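Local coordinates for uncharacterized protein (Treponema denticola ATCC 35404, PDB 6R9N), which senses iron(II) and oxygen for bacterial chemotaxis, using a di-iron centre in a metallo-beta-lactamase-like domain that stabilises an iron-peroxy species, at residues M36-V41 with G226-D231; K99-S104 with K127-S132; K208-V213 with N239-L244. All coordinates share one frame; numbering follows the deposited sequence.

Contact 1: residues M36-V41 with G226-D231; sequences MQYLIV and GAIYKD
Met-36 lays the end of its side chain along the backbone carbonyl of Gly-226: its CE stands 3.3 Å from Gly-226 O, and its CG lies 3.6 Å from Gly-226 N. The chain is bent at both chi2 (-89°) and chi3 (-78°), which folds the thioether over this peptide so that CG, SD and CE all come near the same oxygen. The methyl group then reaches on to Ile-228, with Met-36 CE 4.2 Å from Ile-228 CD1.

Tyr-38 approaches Ile-228 from the opposite direction. Ile-228 CD1 sits at the edge of the phenol ring, near its plane, 4.2 Å from Tyr-38 CE1, while Tyr-38 OH comes within 3.8 Å of Ile-228 CG1. That hydroxyl is not left among hydrocarbons alone, because it hydrogen-bonds to Pro-223 O, just ahead of the iron ligands Gln-224 and His-225. Gly-226 follows directly, and its carbonyl is the one that meets the thioether. Met-36 is also tied by its backbone to Gln-224. The side chain of Met-36 is about 9 Å from a bound iron(III) ion. The contact thus backs the loop carrying the last two iron ligands, where the two sheets of the metallo-beta-lactamase-like alpha-beta/beta-alpha sandwich come together beside the di-iron site.

Contact 2: residues K99-S104 with K127-S132; sequences KIYISS and KGMSIS
Tyr-101 turns its CG anti to its own carbonyl carbon (chi1 -76°), and Ile-131 does the same with CG1 (chi1 -51°); these settings lay the ring and the longer isoleucine branch side by side, running in opposite senses, across the gap between two strands. Ile-131 CD1 ends up over one face of the phenol, 3.5 Å above the ring plane and displaced toward the rim, in a CH-pi contact measuring 3.9 Å from that methyl to the centroid of the Tyr-101 ring. The tightest approach is made one carbon further back, where Ile-131 CG1 lies 3.5 Å from Tyr-101 CE2. The other branch, CG2, reaches the phenol oxygen.

Met-129 comes in at about a right angle to the tyrosine side chain. Its sulfur meets the ring obliquely, SD lying 4.0 Å from Tyr-101 CE2, a Met-aromatic contact at the same CD2-CE2 bond that Ile-131 touches, but with the sulfur on the other side of the ring plane.

The polar end of the tyrosine is linked to the facing strand through water. One molecule lies at the ring edge, in its plane, 2.7 Å from Tyr-101 OH, and it donates to Ser-130 O at 3.0 Å. This bridge would limit how far the phenol can swing and gives the carbonyl of Ser-130 a partner between the strands.

Tyr-101 belongs to strand 99-103 of the seven-stranded sheet, flanked by strands 73-77 and 121-124, with helix 89-95 packed on Ile-100. Ile-131 lies on strand 130-132, an outermost strand of the six-stranded sheet, beside strand 138-143; the contact therefore joins the two sheets of the sandwich.

Contact 3: residues K208-V213 with N239-L244; sequences KWVEYV and NWLSGL
Ser-242 OG donates a 3.0 Å hydrogen bond to Asn-239 O, three residues back along the chain. The hydroxyl sits between its backbone N and carbonyl carbon (chi1 68°), which folds it back over the preceding backbone; it meets the acceptor at a C=O...O angle of 122°, tilted 34° from the carbonyl plane. With the oxygen turned that way, the CB of Ser-242 presents carbon to the partner helix.

Val-210 packs against it there. Its CG1 is 3.8 Å from Ser-242 CB, and its CG2 lies over the backbone, 3.9 Å from Ser-242 N. The close approach of the two segments, with the CA atoms of Val-210 and Ser-242 5.9 Å apart, goes with so small a residue at this point. Leu-241 packs alongside: its CD2 touches both Val-210 CG2 and Trp-209 CE3, at 4.0 Å in each case.

The Trp-209 and Leu-241 side chains run roughly perpendicular, and the leucine methyl meets the indole obliquely. One indole face is covered by Val-213 CG2, on the next turn, and NE1 hydrogen-bonds to Ser-144 OG, a bond that, with the valine on the face, would restrict the rotation of the ring.

Here helix 203-215 packs on the C-terminal end of helix 232-242. Trp-209 and Leu-241 both reach Ile-168, next to the iron ligand Asp-167, while Trp-240 and Leu-244 lean on helix 185-199.

How the contacts relate
From the N terminus the chain enters contact 1 at 36-41, whose loop closes 185 residues later at 226-231. Contact 2 is nested inside that loop, opening at 99-104 and closing at 127-132. Contact 3 opens at 208-213, still within the loop of contact 1, and closes beyond it at 239-244, so these two cross; strand 229-230 leads directly into helix 232-242. Contacts 2 and 3 follow in series. Contacts 1 and 2 both join the seven-stranded sheet to the six-stranded one, with centres about 19 Å apart, whereas contact 3 pairs two helices. None touches another.

Contact 1: residues M36-V41 with G226-D231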
# COMPACT_ATOMS: atom_id res chain seq x y z
N MET A 36 -16.03 -2.72 1.72
CA MET A 36 -17.13 -2.13 2.48
C MET A 36 -16.91 -0.62 2.58
O MET A 36 -15.82 -0.19 2.95
CB MET A 36 -17.24 -2.73 3.88
CG MET A 36 -17.29 -4.27 3.91
SD MET A 36 -18.99 -4.81 3.79
CE MET A 36 -19.51 -4.52 5.49
N GLN A 37 -17.94 0.16 2.26
CA GLN A 37 -17.90 1.62 2.33
C GLN A 37 -18.84 2.10 3.42
O GLN A 37 -19.93 1.54 3.60
CB GLN A 37 -18.32 2.27 1.01
CG GLN A 37 -17.31 2.16 -0.10
CD GLN A 37 -17.33 0.78 -0.70
OE1 GLN A 37 -16.29 0.13 -0.83
NE2 GLN A 37 -18.52 0.30 -1.05
N TYR A 38 -18.44 3.14 4.14
CA TYR A 38 -19.24 3.63 5.25
C TYR A 38 -19.48 5.13 5.13
O TYR A 38 -18.72 5.86 4.49
CB TYR A 38 -18.58 3.30 6.59
CG TYR A 38 -18.41 1.81 6.80
CD1 TYR A 38 -19.43 1.03 7.36
CD2 TYR A 38 -17.21 1.18 6.45
CE1 TYR A 38 -19.25 -0.33 7.56
CE2 TYR A 38 -17.03 -0.17 6.65
CZ TYR A 38 -18.04 -0.92 7.20
OH TYR A 38 -17.82 -2.26 7.39
N LEU A 39 -20.59 5.56 5.72
CA LEU A 39 -20.98 6.97 5.73
C LEU A 39 -21.41 7.33 7.14
O LEU A 39 -22.17 6.58 7.77
CB LEU A 39 -22.11 7.24 4.73
CG LEU A 39 -22.73 8.65 4.72
CD1 LEU A 39 -21.75 9.65 4.13
CD2 LEU A 39 -24.04 8.65 3.91
N ILE A 40 -20.90 8.44 7.64
CA ILE A 40 -21.39 9.07 8.86
C ILE A 40 -22.11 10.34 8.47
O ILE A 40 -21.60 11.12 7.66
CB ILE A 40 -20.25 9.34 9.85
CG1 ILE A 40 -19.67 8.01 10.33
CG2 ILE A 40 -20.74 10.19 11.01
CD1 ILE A 40 -18.26 8.12 10.87
N VAL A 41 -23.32 10.53 8.99
CA VAL A 41 -24.10 11.74 8.80
C VAL A 41 -24.29 12.37 10.17
O VAL A 41 -24.63 11.67 11.13
CB VAL A 41 -25.46 11.44 8.14
CG1 VAL A 41 -26.33 12.70 8.05
CG2 VAL A 41 -25.27 10.82 6.76
N GLY A 226 -15.75 -7.48 4.44
CA GLY A 226 -16.45 -8.53 5.15
C GLY A 226 -17.34 -8.00 6.25
O GLY A 226 -17.43 -6.80 6.51
N ALA A 227 -17.99 -8.95 6.93
CA ALA A 227 -19.05 -8.61 7.86
C ALA A 227 -18.50 -7.95 9.12
O ALA A 227 -17.32 -8.04 9.45
CB ALA A 227 -19.86 -9.86 8.23
N ILE A 228 -19.41 -7.29 9.84
CA ILE A 228 -19.12 -6.42 10.98
C ILE A 228 -19.19 -7.23 12.27
O ILE A 228 -20.07 -8.08 12.43
CB ILE A 228 -20.12 -5.24 11.00
CG1 ILE A 228 -19.89 -4.32 9.81
CG2 ILE A 228 -20.05 -4.46 12.34
CD1 ILE A 228 -21.14 -3.65 9.27
N TYR A 229 -18.27 -6.96 13.20
CA TYR A 229 -18.28 -7.58 14.52
C TYR A 229 -19.08 -6.71 15.48
O TYR A 229 -18.83 -5.50 15.58
CB TYR A 229 -16.85 -7.76 15.04
CG TYR A 229 -15.92 -8.45 14.07
CD1 TYR A 229 -15.29 -7.75 13.04
CD2 TYR A 229 -15.67 -9.81 14.17
CE1 TYR A 229 -14.45 -8.39 12.14
CE2 TYR A 229 -14.83 -10.46 13.28
CZ TYR A 229 -14.23 -9.74 12.26
OH TYR A 229 -13.41 -10.38 11.36
N LYS A 230 -20.05 -7.30 16.17
CA LYS A 230 -20.79 -6.57 17.19
C LYS A 230 -20.95 -7.44 18.43
O LYS A 230 -20.82 -8.67 18.36
CB LYS A 230 -22.14 -6.03 16.68
CG LYS A 230 -23.24 -7.05 16.55
CD LYS A 230 -24.58 -6.33 16.30
CE LYS A 230 -25.65 -7.26 15.72
NZ LYS A 230 -26.02 -8.41 16.59
N ASP A 231 -21.12 -6.78 19.57
CA ASP A 231 -21.41 -7.40 20.88
C ASP A 231 -20.30 -8.38 21.23
O ASP A 231 -19.12 -8.01 21.14
CB ASP A 231 -22.81 -8.01 20.82
CG ASP A 231 -23.89 -6.98 20.57
OD1 ASP A 231 -23.69 -5.81 20.93
OD2 ASP A 231 -24.93 -7.36 19.98

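Contact 2: residues K99-S104 with K127-S132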
# COMPACT_ATOMS: atom_id res chain seq x y z
N LYS A 99 -12.35 17.82 2.50
CA LYS A 99 -10.95 17.50 2.72
C LYS A 99 -10.78 15.99 2.86
O LYS A 99 -11.70 15.27 3.27
CB LYS A 99 -10.42 18.20 3.97
CG LYS A 99 -10.47 19.72 3.89
CD LYS A 99 -9.16 20.31 3.43
N ILE A 100 -9.59 15.50 2.53
CA ILE A 100 -9.28 14.08 2.60
C ILE A 100 -8.28 13.84 3.72
O ILE A 100 -7.16 14.37 3.70
CB ILE A 100 -8.74 13.56 1.26
CG1 ILE A 100 -9.83 13.66 0.20
CG2 ILE A 100 -8.28 12.13 1.40
CD1 ILE A 100 -9.42 13.13 -1.12
N TYR A 101 -8.67 13.01 4.68
CA TYR A 101 -7.80 12.67 5.79
C TYR A 101 -7.05 11.40 5.46
O TYR A 101 -7.66 10.37 5.11
CB TYR A 101 -8.60 12.49 7.08
CG TYR A 101 -9.07 13.77 7.75
CD1 TYR A 101 -9.95 14.64 7.10
CD2 TYR A 101 -8.66 14.10 9.04
CE1 TYR A 101 -10.41 15.82 7.73
CE2 TYR A 101 -9.09 15.27 9.67
CZ TYR A 101 -9.97 16.13 9.02
OH TYR A 101 -10.40 17.29 9.66
N ILE A 102 -5.73 11.46 5.57
CA ILE A 102 -4.88 10.31 5.31
C ILE A 102 -3.60 10.52 6.10
O ILE A 102 -3.22 11.65 6.40
CB ILE A 102 -4.62 10.14 3.79
CG1 ILE A 102 -4.04 8.75 3.51
CG2 ILE A 102 -3.75 11.29 3.28
CD1 ILE A 102 -4.11 8.35 2.06
N SER A 103 -2.95 9.42 6.45
CA SER A 103 -1.64 9.49 7.10
C SER A 103 -0.70 10.43 6.37
O SER A 103 -0.62 10.43 5.14
CB SER A 103 -1.01 8.10 7.16
OG SER A 103 0.29 8.21 7.73
N SER A 104 0.04 11.22 7.15
CA SER A 104 1.08 12.06 6.57
C SER A 104 2.11 11.24 5.79
O SER A 104 2.79 11.80 4.93
CB SER A 104 1.76 12.89 7.66
OG SER A 104 2.51 12.06 8.52
N LYS A 127 0.32 9.59 15.77
CA LYS A 127 -0.45 9.21 16.95
C LYS A 127 -1.93 9.57 16.85
O LYS A 127 -2.67 9.40 17.82
CB LYS A 127 0.15 9.84 18.21
CG LYS A 127 1.47 9.20 18.63
CD LYS A 127 2.11 9.88 19.82
CE LYS A 127 3.55 9.42 19.98
NZ LYS A 127 3.90 9.17 21.39
N GLY A 128 -2.37 10.05 15.70
CA GLY A 128 -3.78 10.27 15.45
C GLY A 128 -4.16 11.70 15.74
O GLY A 128 -3.34 12.54 16.12
N MET A 129 -5.44 11.97 15.53
CA MET A 129 -6.04 13.27 15.75
C MET A 129 -7.55 13.06 15.84
O MET A 129 -8.06 12.00 15.49
CB MET A 129 -5.68 14.25 14.62
CG MET A 129 -6.30 13.85 13.28
SD MET A 129 -5.77 14.81 11.85
CE MET A 129 -5.93 16.49 12.47
N SER A 130 -8.24 14.08 16.32
CA SER A 130 -9.69 14.08 16.41
C SER A 130 -10.32 14.96 15.33
O SER A 130 -9.71 15.90 14.82
CB SER A 130 -10.15 14.54 17.79
OG SER A 130 -9.85 13.53 18.75
N ILE A 131 -11.55 14.61 14.95
CA ILE A 131 -12.37 15.40 14.04
C ILE A 131 -13.68 15.72 14.77
O ILE A 131 -14.37 14.80 15.23
CB ILE A 131 -12.64 14.63 12.74
CG1 ILE A 131 -11.32 14.11 12.16
CG2 ILE A 131 -13.34 15.51 11.73
CD1 ILE A 131 -11.51 13.03 11.09
N SER A 132 -13.98 17.01 14.91
CA SER A 132 -15.17 17.46 15.64
C SER A 132 -16.40 17.41 14.75
O SER A 132 -16.34 17.77 13.57
CB SER A 132 -15.00 18.89 16.16
OG SER A 132 -13.74 19.10 16.77
O HOH W 1 -10.12 17.53 12.36

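Contact 3: residues K208-V213 with N239-L244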
# COMPACT_ATOMS: atom_id res chain seq x y z
N LYS A 208 -0.28 -4.76 20.78
CA LYS A 208 -0.35 -3.38 21.24
C LYS A 208 -1.62 -2.69 20.72
O LYS A 208 -2.27 -1.93 21.44
CB LYS A 208 0.88 -2.60 20.80
CG LYS A 208 0.95 -1.17 21.35
N TRP A 209 -1.97 -2.94 19.45
CA TRP A 209 -3.20 -2.40 18.90
C TRP A 209 -4.41 -2.87 19.70
O TRP A 209 -5.26 -2.06 20.08
CB TRP A 209 -3.35 -2.82 17.43
CG TRP A 209 -4.48 -2.12 16.69
CD1 TRP A 209 -4.43 -0.90 16.08
CD2 TRP A 209 -5.80 -2.62 16.48
NE1 TRP A 209 -5.64 -0.61 15.50
CE2 TRP A 209 -6.50 -1.64 15.73
CE3 TRP A 209 -6.47 -3.79 16.86
CZ2 TRP A 209 -7.82 -1.81 15.36
CZ3 TRP A 209 -7.78 -3.95 16.47
CH2 TRP A 209 -8.45 -2.97 15.73
N VAL A 210 -4.52 -4.18 19.94
CA VAL A 210 -5.63 -4.71 20.73
C VAL A 210 -5.75 -3.99 22.08
O VAL A 210 -6.85 -3.59 22.49
CB VAL A 210 -5.49 -6.23 20.92
CG1 VAL A 210 -6.41 -6.68 22.02
CG2 VAL A 210 -5.80 -6.95 19.60
N GLU A 211 -4.62 -3.84 22.78
CA GLU A 211 -4.63 -3.17 24.08
C GLU A 211 -5.11 -1.73 23.96
O GLU A 211 -5.83 -1.23 24.83
CB GLU A 211 -3.22 -3.20 24.70
N TYR A 212 -4.68 -1.04 22.91
CA TYR A 212 -5.15 0.32 22.65
C TYR A 212 -6.65 0.33 22.39
O TYR A 212 -7.40 1.10 23.00
CB TYR A 212 -4.37 0.90 21.45
CG TYR A 212 -4.53 2.38 21.18
CD1 TYR A 212 -5.70 2.89 20.62
CD2 TYR A 212 -3.49 3.27 21.44
CE1 TYR A 212 -5.85 4.25 20.36
CE2 TYR A 212 -3.62 4.64 21.17
CZ TYR A 212 -4.80 5.11 20.62
OH TYR A 212 -4.96 6.45 20.34
N VAL A 213 -7.10 -0.55 21.50
CA VAL A 213 -8.50 -0.53 21.10
C VAL A 213 -9.40 -0.94 22.26
O VAL A 213 -10.47 -0.35 22.46
CB VAL A 213 -8.71 -1.44 19.88
CG1 VAL A 213 -10.21 -1.79 19.68
CG2 VAL A 213 -8.14 -0.77 18.64
N ASN A 239 -9.80 -10.96 21.28
CA ASN A 239 -9.08 -12.02 21.98
C ASN A 239 -8.26 -12.85 21.00
O ASN A 239 -7.08 -13.14 21.26
CB ASN A 239 -10.04 -12.92 22.76
CG ASN A 239 -10.68 -12.21 23.94
OD1 ASN A 239 -10.21 -11.16 24.38
ND2 ASN A 239 -11.77 -12.79 24.45
N TRP A 240 -8.86 -13.21 19.86
CA TRP A 240 -8.15 -14.00 18.86
C TRP A 240 -6.94 -13.25 18.31
O TRP A 240 -5.85 -13.81 18.17
CB TRP A 240 -9.12 -14.38 17.75
CG TRP A 240 -8.47 -14.97 16.54
CD1 TRP A 240 -8.07 -16.26 16.37
CD2 TRP A 240 -8.15 -14.28 15.32
NE1 TRP A 240 -7.52 -16.43 15.11
CE2 TRP A 240 -7.56 -15.23 14.45
CE3 TRP A 240 -8.31 -12.97 14.88
CZ2 TRP A 240 -7.14 -14.90 13.17
CZ3 TRP A 240 -7.89 -12.64 13.61
CH2 TRP A 240 -7.31 -13.60 12.77
N LEU A 241 -7.12 -11.96 17.98
CA LEU A 241 -6.05 -11.20 17.35
C LEU A 241 -4.86 -11.00 18.29
O LEU A 241 -3.70 -11.12 17.86
CB LEU A 241 -6.58 -9.84 16.89
CG LEU A 241 -5.58 -8.99 16.10
CD1 LEU A 241 -5.04 -9.75 14.88
CD2 LEU A 241 -6.18 -7.64 15.70
N SER A 242 -5.12 -10.74 19.57
CA SER A 242 -4.04 -10.39 20.49
C SER A 242 -3.03 -11.52 20.63
O SER A 242 -1.86 -11.26 20.91
CB SER A 242 -4.61 -10.01 21.85
OG SER A 242 -5.17 -11.15 22.47
N GLY A 243 -3.45 -12.77 20.42
CA GLY A 243 -2.55 -13.90 20.47
C GLY A 243 -2.06 -14.41 19.13
O GLY A 243 -1.37 -15.43 19.10
N LEU A 244 -2.40 -13.75 18.03
CA LEU A 244 -2.07 -14.25 16.70
C LEU A 244 -0.60 -14.04 16.38
O LEU A 244 -0.08 -12.93 16.55
CB LEU A 244 -2.92 -13.57 15.63
CG LEU A 244 -2.82 -14.12 14.20
CD1 LEU A 244 -3.47 -15.48 14.07
CD2 LEU A 244 -3.46 -13.14 13.21